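Local structure of enoyl-CoA hydratase (Mycobacterium smegmatis, 3PE8) at residues S120-R131 against M156-A165; V56-C67 against P94-V104. The protein probably catalyses the reversible addition of water to the double bond of 2-enoyl-CoA thioesters, as other crotonase-family hydratases do, and binds zinc. All blocks are in the same frame, centred on the assembly; numbering follows the deposited sequence.

Contact 1 of 2, residues S120-R131 against M156-A165. With ZN (zinc ion), chain C.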
# COMPACT_ATOMS: atom_id res chain seq x y z
N SER A 120 -13.71 9.38 -31.70
CA SER A 120 -14.31 10.26 -32.70
C SER A 120 -14.49 11.67 -32.12
O SER A 120 -14.68 11.85 -30.89
CB SER A 120 -15.68 9.66 -33.08
OG SER A 120 -16.39 10.54 -33.89
N GLU A 121 -14.51 12.66 -33.02
CA GLU A 121 -14.87 14.02 -32.68
C GLU A 121 -16.26 14.05 -32.00
O GLU A 121 -16.54 14.95 -31.22
CB GLU A 121 -14.88 14.88 -33.96
CG GLU A 121 -15.94 14.41 -34.99
CD GLU A 121 -15.70 14.90 -36.42
OE1 GLU A 121 -15.02 15.95 -36.61
OE2 GLU A 121 -16.17 14.23 -37.37
N ASN A 122 -17.08 13.05 -32.32
CA ASN A 122 -18.43 12.85 -31.73
C ASN A 122 -18.49 12.15 -30.40
O ASN A 122 -19.57 12.02 -29.79
CB ASN A 122 -19.27 12.07 -32.75
CG ASN A 122 -19.51 12.87 -34.00
OD1 ASN A 122 -19.40 14.11 -33.98
ND2 ASN A 122 -19.83 12.19 -35.10
N ALA A 123 -17.36 11.64 -29.94
CA ALA A 123 -17.37 10.95 -28.65
C ALA A 123 -17.65 11.94 -27.54
O ALA A 123 -17.25 13.11 -27.61
CB ALA A 123 -16.07 10.29 -28.41
N LYS A 124 -18.33 11.48 -26.53
CA LYS A 124 -18.49 12.26 -25.28
C LYS A 124 -18.63 11.29 -24.15
O LYS A 124 -18.99 10.14 -24.36
CB LYS A 124 -19.66 13.23 -25.33
CG LYS A 124 -20.93 12.67 -25.80
CD LYS A 124 -21.93 13.80 -26.12
CE LYS A 124 -23.27 13.21 -26.50
NZ LYS A 124 -24.21 14.26 -26.93
N PHE A 125 -18.33 11.74 -22.94
CA PHE A 125 -18.20 10.83 -21.80
C PHE A 125 -18.97 11.43 -20.63
O PHE A 125 -18.89 12.63 -20.38
CB PHE A 125 -16.72 10.70 -21.42
CG PHE A 125 -15.85 10.20 -22.52
CD1 PHE A 125 -15.29 11.06 -23.47
CD2 PHE A 125 -15.61 8.84 -22.63
CE1 PHE A 125 -14.47 10.53 -24.47
CE2 PHE A 125 -14.82 8.34 -23.64
CZ PHE A 125 -14.29 9.18 -24.55
N ALA A 126 -19.72 10.61 -19.93
CA ALA A 126 -20.47 11.08 -18.75
C ALA A 126 -20.68 10.01 -17.73
O ALA A 126 -20.75 8.83 -18.06
CB ALA A 126 -21.85 11.71 -19.19
N ASP A 127 -20.80 10.45 -16.47
CA ASP A 127 -21.13 9.59 -15.36
C ASP A 127 -22.44 10.05 -14.77
O ASP A 127 -22.50 11.13 -14.17
CB ASP A 127 -20.04 9.64 -14.29
CG ASP A 127 -20.39 8.79 -13.09
OD1 ASP A 127 -21.28 7.93 -13.24
OD2 ASP A 127 -19.87 9.00 -11.98
N THR A 128 -23.49 9.27 -14.94
CA THR A 128 -24.78 9.62 -14.38
C THR A 128 -25.18 8.81 -13.13
O THR A 128 -26.35 8.89 -12.72
CB THR A 128 -25.87 9.52 -15.42
OG1 THR A 128 -26.07 8.14 -15.81
CG2 THR A 128 -25.53 10.39 -16.62
N HIS A 129 -24.23 8.06 -12.55
CA HIS A 129 -24.55 7.21 -11.39
C HIS A 129 -25.30 7.99 -10.36
O HIS A 129 -26.33 7.51 -9.83
CB HIS A 129 -23.29 6.59 -10.73
CG HIS A 129 -22.69 5.42 -11.46
ND1 HIS A 129 -21.61 5.54 -12.31
CD2 HIS A 129 -23.04 4.11 -11.49
CE1 HIS A 129 -21.31 4.36 -12.81
NE2 HIS A 129 -22.15 3.47 -12.31
N ALA A 130 -24.82 9.18 -10.01
CA ALA A 130 -25.46 9.93 -8.92
C ALA A 130 -26.88 10.32 -9.32
O ALA A 130 -27.81 10.12 -8.53
CB ALA A 130 -24.65 11.15 -8.53
N ARG A 131 -27.02 10.81 -10.55
CA ARG A 131 -28.32 11.23 -11.09
C ARG A 131 -29.37 10.11 -11.01
O ARG A 131 -30.51 10.38 -10.64
CB ARG A 131 -28.15 11.75 -12.53
CG ARG A 131 -29.32 12.56 -13.07
CD ARG A 131 -29.01 13.14 -14.48
NE ARG A 131 -28.18 14.35 -14.46
CZ ARG A 131 -27.40 14.74 -15.48
NH1 ARG A 131 -27.32 14.02 -16.58
NH2 ARG A 131 -26.70 15.86 -15.38
N MET A 156 -17.16 15.53 -13.21
CA MET A 156 -18.01 14.65 -14.01
C MET A 156 -19.04 13.91 -13.18
O MET A 156 -20.25 13.91 -13.48
CB MET A 156 -17.15 13.65 -14.77
CG MET A 156 -16.38 14.26 -15.91
SD MET A 156 -15.27 13.17 -16.78
CE MET A 156 -16.47 12.09 -17.60
N SER A 157 -18.59 13.26 -12.12
CA SER A 157 -19.48 12.42 -11.31
C SER A 157 -20.55 13.19 -10.56
O SER A 157 -21.68 12.73 -10.40
CB SER A 157 -18.69 11.59 -10.33
OG SER A 157 -17.93 10.61 -11.01
N LEU A 158 -20.21 14.40 -10.12
CA LEU A 158 -21.15 15.16 -9.31
C LEU A 158 -22.12 16.01 -10.16
O LEU A 158 -23.24 16.27 -9.72
CB LEU A 158 -20.41 16.03 -8.31
CG LEU A 158 -19.45 15.23 -7.42
CD1 LEU A 158 -18.67 16.22 -6.53
CD2 LEU A 158 -20.18 14.06 -6.66
N THR A 159 -21.69 16.43 -11.36
CA THR A 159 -22.57 17.18 -12.28
C THR A 159 -23.40 16.29 -13.19
O THR A 159 -24.53 16.65 -13.51
CB THR A 159 -21.80 18.19 -13.17
OG1 THR A 159 -20.95 17.47 -14.07
CG2 THR A 159 -21.01 19.27 -12.34
N GLY A 160 -22.83 15.17 -13.62
CA GLY A 160 -23.40 14.34 -14.66
C GLY A 160 -23.25 14.89 -16.07
O GLY A 160 -23.83 14.34 -17.01
N ASP A 161 -22.50 15.98 -16.22
CA ASP A 161 -22.36 16.66 -17.51
C ASP A 161 -21.42 15.87 -18.44
O ASP A 161 -20.49 15.16 -18.01
CB ASP A 161 -21.71 18.06 -17.35
CG ASP A 161 -22.56 19.09 -16.61
OD1 ASP A 161 -23.81 19.00 -16.54
OD2 ASP A 161 -21.89 20.06 -16.14
N TYR A 162 -21.61 16.08 -19.73
CA TYR A 162 -20.74 15.47 -20.71
C TYR A 162 -19.37 16.13 -20.76
O TYR A 162 -19.23 17.39 -20.67
CB TYR A 162 -21.33 15.57 -22.11
CG TYR A 162 -22.44 14.61 -22.43
CD1 TYR A 162 -22.20 13.25 -22.44
CD2 TYR A 162 -23.69 15.08 -22.80
CE1 TYR A 162 -23.20 12.35 -22.77
CE2 TYR A 162 -24.71 14.17 -23.15
CZ TYR A 162 -24.43 12.81 -23.13
OH TYR A 162 -25.42 11.90 -23.47
N LEU A 163 -18.37 15.30 -20.95
CA LEU A 163 -17.00 15.68 -21.29
C LEU A 163 -16.84 15.45 -22.79
O LEU A 163 -17.06 14.34 -23.28
CB LEU A 163 -16.00 14.82 -20.53
CG LEU A 163 -14.53 15.18 -20.70
CD1 LEU A 163 -14.18 16.49 -20.00
CD2 LEU A 163 -13.63 14.00 -20.27
N SER A 164 -16.44 16.49 -23.51
CA SER A 164 -16.22 16.41 -24.94
C SER A 164 -15.00 15.60 -25.30
O SER A 164 -14.11 15.37 -24.47
CB SER A 164 -16.06 17.82 -25.51
OG SER A 164 -14.80 18.42 -25.15
N ALA A 165 -14.93 15.21 -26.56
CA ALA A 165 -13.76 14.47 -27.06
C ALA A 165 -12.48 15.29 -26.92
O ALA A 165 -11.45 14.73 -26.52
CB ALA A 165 -13.96 14.01 -28.53
ZN ZN C . -21.64 1.37 -13.21
O HOH W 1 -17.23 15.65 -28.49
O HOH W 2 -20.32 13.22 -16.20
O HOH W 3 -24.07 12.04 -12.00
O HOH W 4 -22.16 10.01 -10.70
O HOH W 5 -25.34 13.79 -19.24
O HOH W 6 -23.42 1.33 -14.59
O HOH W 7 -21.74 -0.04 -11.97

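Contact 2 of 2, residues V56-C67 against P94-V104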
# COMPACT_ATOMS: atom_id res chain seq x y z
N VAL A 56 -4.81 -8.59 -31.22
CA VAL A 56 -5.30 -7.30 -30.72
C VAL A 56 -6.82 -7.27 -30.86
O VAL A 56 -7.38 -7.86 -31.81
CB VAL A 56 -4.68 -6.08 -31.50
CG1 VAL A 56 -5.24 -4.73 -31.03
CG2 VAL A 56 -3.14 -6.09 -31.38
N VAL A 57 -7.49 -6.67 -29.87
CA VAL A 57 -8.94 -6.47 -29.90
C VAL A 57 -9.26 -4.97 -30.03
O VAL A 57 -8.62 -4.13 -29.35
CB VAL A 57 -9.61 -7.02 -28.60
CG1 VAL A 57 -11.12 -6.75 -28.62
CG2 VAL A 57 -9.39 -8.55 -28.46
N ILE A 58 -10.24 -4.64 -30.88
CA ILE A 58 -10.87 -3.31 -30.90
C ILE A 58 -12.29 -3.46 -30.41
O ILE A 58 -13.03 -4.32 -30.92
CB ILE A 58 -10.86 -2.69 -32.34
CG1 ILE A 58 -9.42 -2.50 -32.83
CG2 ILE A 58 -11.66 -1.37 -32.39
CD1 ILE A 58 -9.30 -2.14 -34.31
N VAL A 59 -12.70 -2.61 -29.47
CA VAL A 59 -14.07 -2.57 -29.02
C VAL A 59 -14.69 -1.27 -29.51
O VAL A 59 -14.11 -0.20 -29.31
CB VAL A 59 -14.18 -2.63 -27.48
CG1 VAL A 59 -15.66 -2.44 -27.01
CG2 VAL A 59 -13.67 -3.96 -26.92
N THR A 60 -15.88 -1.35 -30.13
CA THR A 60 -16.55 -0.14 -30.60
C THR A 60 -18.03 -0.36 -30.50
O THR A 60 -18.47 -1.47 -30.16
CB THR A 60 -16.05 0.26 -32.01
OG1 THR A 60 -16.41 1.62 -32.29
CG2 THR A 60 -16.59 -0.65 -33.13
N GLY A 61 -18.80 0.67 -30.80
CA GLY A 61 -20.27 0.55 -30.82
C GLY A 61 -20.86 0.83 -32.18
O GLY A 61 -20.34 1.65 -32.95
N ALA A 62 -22.00 0.19 -32.47
CA ALA A 62 -22.81 0.59 -33.60
C ALA A 62 -23.22 2.04 -33.43
O ALA A 62 -23.57 2.45 -32.34
CB ALA A 62 -24.05 -0.32 -33.70
N ASP A 63 -23.14 2.85 -34.48
CA ASP A 63 -23.46 4.27 -34.35
C ASP A 63 -24.93 4.51 -33.95
O ASP A 63 -25.81 3.68 -34.23
CB ASP A 63 -23.18 5.03 -35.66
CG ASP A 63 -21.72 5.50 -35.79
OD1 ASP A 63 -20.99 5.61 -34.80
OD2 ASP A 63 -21.34 5.85 -36.95
N PRO A 64 -25.21 5.67 -33.32
CA PRO A 64 -24.29 6.79 -33.06
C PRO A 64 -23.80 6.88 -31.63
O PRO A 64 -23.11 7.86 -31.31
CB PRO A 64 -25.17 7.98 -33.37
CG PRO A 64 -26.52 7.54 -32.78
CD PRO A 64 -26.62 6.06 -33.10
N VAL A 65 -24.13 5.91 -30.79
CA VAL A 65 -23.77 5.92 -29.37
C VAL A 65 -22.73 4.81 -29.16
O VAL A 65 -22.82 3.77 -29.79
CB VAL A 65 -25.02 5.72 -28.50
CG1 VAL A 65 -24.64 5.49 -27.03
CG2 VAL A 65 -25.99 6.91 -28.65
N PHE A 66 -21.71 5.03 -28.32
CA PHE A 66 -20.79 3.94 -27.97
C PHE A 66 -21.51 2.95 -27.04
O PHE A 66 -21.74 1.79 -27.42
CB PHE A 66 -19.48 4.45 -27.34
CG PHE A 66 -18.64 3.35 -26.77
CD1 PHE A 66 -17.89 2.52 -27.60
CD2 PHE A 66 -18.55 3.17 -25.41
CE1 PHE A 66 -17.12 1.51 -27.08
CE2 PHE A 66 -17.73 2.18 -24.87
CZ PHE A 66 -17.03 1.34 -25.71
N CYS A 67 -21.94 3.43 -25.87
CA CYS A 67 -22.65 2.60 -24.89
C CYS A 67 -23.27 3.51 -23.83
O CYS A 67 -22.54 4.25 -23.17
CB CYS A 67 -21.70 1.60 -24.22
SG CYS A 67 -22.51 0.55 -23.02
N PRO A 94 -3.77 -6.69 -26.15
CA PRO A 94 -4.26 -5.35 -26.01
C PRO A 94 -5.68 -5.13 -26.50
O PRO A 94 -6.07 -5.68 -27.52
CB PRO A 94 -3.32 -4.53 -26.89
CG PRO A 94 -2.15 -5.34 -27.12
CD PRO A 94 -2.54 -6.75 -26.95
N VAL A 95 -6.43 -4.30 -25.78
CA VAL A 95 -7.80 -3.91 -26.11
C VAL A 95 -7.84 -2.40 -26.35
O VAL A 95 -7.52 -1.61 -25.46
CB VAL A 95 -8.81 -4.26 -25.01
CG1 VAL A 95 -10.23 -3.81 -25.41
CG2 VAL A 95 -8.82 -5.78 -24.76
N ILE A 96 -8.19 -2.02 -27.56
CA ILE A 96 -8.29 -0.63 -28.01
C ILE A 96 -9.77 -0.29 -28.05
O ILE A 96 -10.55 -1.00 -28.69
CB ILE A 96 -7.73 -0.43 -29.43
CG1 ILE A 96 -6.25 -0.69 -29.46
CG2 ILE A 96 -8.06 1.05 -29.93
CD1 ILE A 96 -5.69 -0.97 -30.89
N GLY A 97 -10.17 0.74 -27.31
CA GLY A 97 -11.55 1.23 -27.40
C GLY A 97 -11.63 2.32 -28.43
O GLY A 97 -10.91 3.34 -28.31
N ALA A 98 -12.49 2.14 -29.44
CA ALA A 98 -12.73 3.15 -30.48
C ALA A 98 -14.07 3.76 -30.15
O ALA A 98 -15.14 3.19 -30.45
CB ALA A 98 -12.69 2.53 -31.88
N ILE A 99 -14.02 4.89 -29.47
CA ILE A 99 -15.25 5.49 -28.90
C ILE A 99 -15.91 6.36 -29.94
O ILE A 99 -15.42 7.47 -30.25
CB ILE A 99 -14.94 6.27 -27.65
CG1 ILE A 99 -14.04 5.49 -26.66
CG2 ILE A 99 -16.27 6.68 -26.96
CD1 ILE A 99 -14.61 4.09 -26.28
N ASN A 100 -17.04 5.88 -30.47
CA ASN A 100 -17.71 6.47 -31.63
C ASN A 100 -18.80 7.49 -31.29
O ASN A 100 -19.34 8.12 -32.18
CB ASN A 100 -18.32 5.37 -32.49
CG ASN A 100 -19.32 4.51 -31.71
OD1 ASN A 100 -18.92 3.80 -30.78
ND2 ASN A 100 -20.60 4.59 -32.07
N GLY A 101 -19.16 7.61 -30.02
CA GLY A 101 -20.27 8.44 -29.58
C GLY A 101 -20.28 8.42 -28.05
O GLY A 101 -19.25 8.16 -27.42
N ALA A 102 -21.45 8.70 -27.48
CA ALA A 102 -21.58 8.81 -26.03
C ALA A 102 -21.22 7.49 -25.34
O ALA A 102 -21.62 6.41 -25.77
CB ALA A 102 -23.02 9.23 -25.64
N ALA A 103 -20.45 7.64 -24.26
CA ALA A 103 -20.02 6.54 -23.39
C ALA A 103 -20.45 7.00 -21.98
O ALA A 103 -19.87 7.92 -21.42
CB ALA A 103 -18.52 6.37 -23.46
N VAL A 104 -21.51 6.41 -21.48
CA VAL A 104 -22.21 6.91 -20.30
C VAL A 104 -22.31 5.86 -19.22
O VAL A 104 -22.76 4.75 -19.48
CB VAL A 104 -23.62 7.44 -20.68
CG1 VAL A 104 -24.35 8.04 -19.45
CG2 VAL A 104 -23.48 8.48 -21.81
O HOH W 8 -23.57 9.79 -29.20
O HOH W 9 -21.50 9.47 -32.98

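Contact 1 of 2, residues S120-R131 against M156-A165
In the small three-stranded sheet of this crotonase-like chain, strand 124-126 pairs antiparallel with the short strand 163-164, and the chain after strand 124-126 runs on to the zinc ligand His129. Phe125 and Leu163 form a hydrogen-bonded pair: Phe125 N reaches Leu163 O at 2.9 Å, and Leu163 N returns a straighter bond to Phe125 O (171°). Lys124 lies across one face of the Tyr162 ring. Its CG sits between the backbone N and the carbonyl carbon (chi1 48°), and from there the extended chain carries CD over the ring centre, 3.7 Å from the centroid, and NZ into a cation-pi contact. Ala126 CB packs 3.6 Å from Tyr162 CD1.

Farther along, Ser157 OG donates to the anti lone pair of Asp127 OD2 (2.7 Å) and is also hydrogen-bonded to Tyr209 OH of a second subunit. Asp127 OD1 takes His129 ND1 (2.6 Å) on its syn side, somewhat out of plane, and His129 N from above the opposite face, an Asx turn. The ND1 bond and the zinc ion on NE2 (2.3 Å) together should limit rotation of the imidazole; Glu109 and two waters are further ligands. Asp127 is thus the second-shell carboxylate of a zinc-bound histidine, its other oxygen held by Ser157 from the layer behind.

Contact 2 of 2, residues V56-C67 against P94-V104
Parallel strands 56-61 and 95-99 lie side by side in the main sheet of the crotonase fold, the axes of the two strand segments 24° apart, and their branched side chains interlock on both faces. On one face Val59 CG2 meets Val95 CG1 at 3.8 Å, with Val57 beside Val95; on the other, Val56 CG1 touches the tip of Ile96, CD1, at 3.8 Å, and Ile58 CG2 leans on the small Ala98. The ladder beneath is regular, Val57 and Val59 each donating to one residue and accepting from another. Thr60 closes it with its side chain: OG1, anti to the backbone N (chi1 -163°), donates to Ala98 O at 2.7 Å.

Beyond the strands, segment 61-67 loops around Asn100, whose amide fills the hollow of the bend. OD1 accepts from Gly61 N, which lies above the carbonyl plane, while ND2 donates to the anti lone pair of Asp63 OD1 (2.9 Å) and, weakly, to Val65 O. The other Asp63 oxygen is held by His180.

Phe66 is the large bump on this side. Ile99 CD1 sits over the centre of one ring face, 3.7 Å from the centroid, Ala103 CB packs against CD2, and Asn100 OD1 lies at the ring edge, the amide turned 67° from the ring. Gly101 CA passes 3.4 Å from Pro64 O in a CA-H...O contact, bringing the two backbones close. Ala102 O then takes Cys67 N (3.0 Å) and, weakly, Phe66 N, and Val104 N donates to Cys67 O. In crotonase relatives two backbone NH groups make the oxyanion hole for the thioester carbonyl; by family analogy they would probably lie just beyond Cys67 and Val104, the ends this last bond brings together.

Overall arrangement
Both contacts are largely buried, but contact 2 lies nearer the chain centre; contact 1 is farther out and meets a second subunit more extensively, whereas contact 2 reaches a third through Pro94, against its Leu158. They meet directly: Lys124 O is 2.9 Å from Ala103 N, so strands 102-104 and 124-126 are neighbours in the small sheet, and Ser120 N also approaches Ile99 O, in the main sheet. Both use an aromatic ring, a carboxylate and bridging waters; contact 2 sets them beside a parallel aliphatic ladder and a buried amide, contact 1 beside a short antiparallel pair, a cation-pi contact and a metal ligand. Along the chain, contact 2 precedes contact 1.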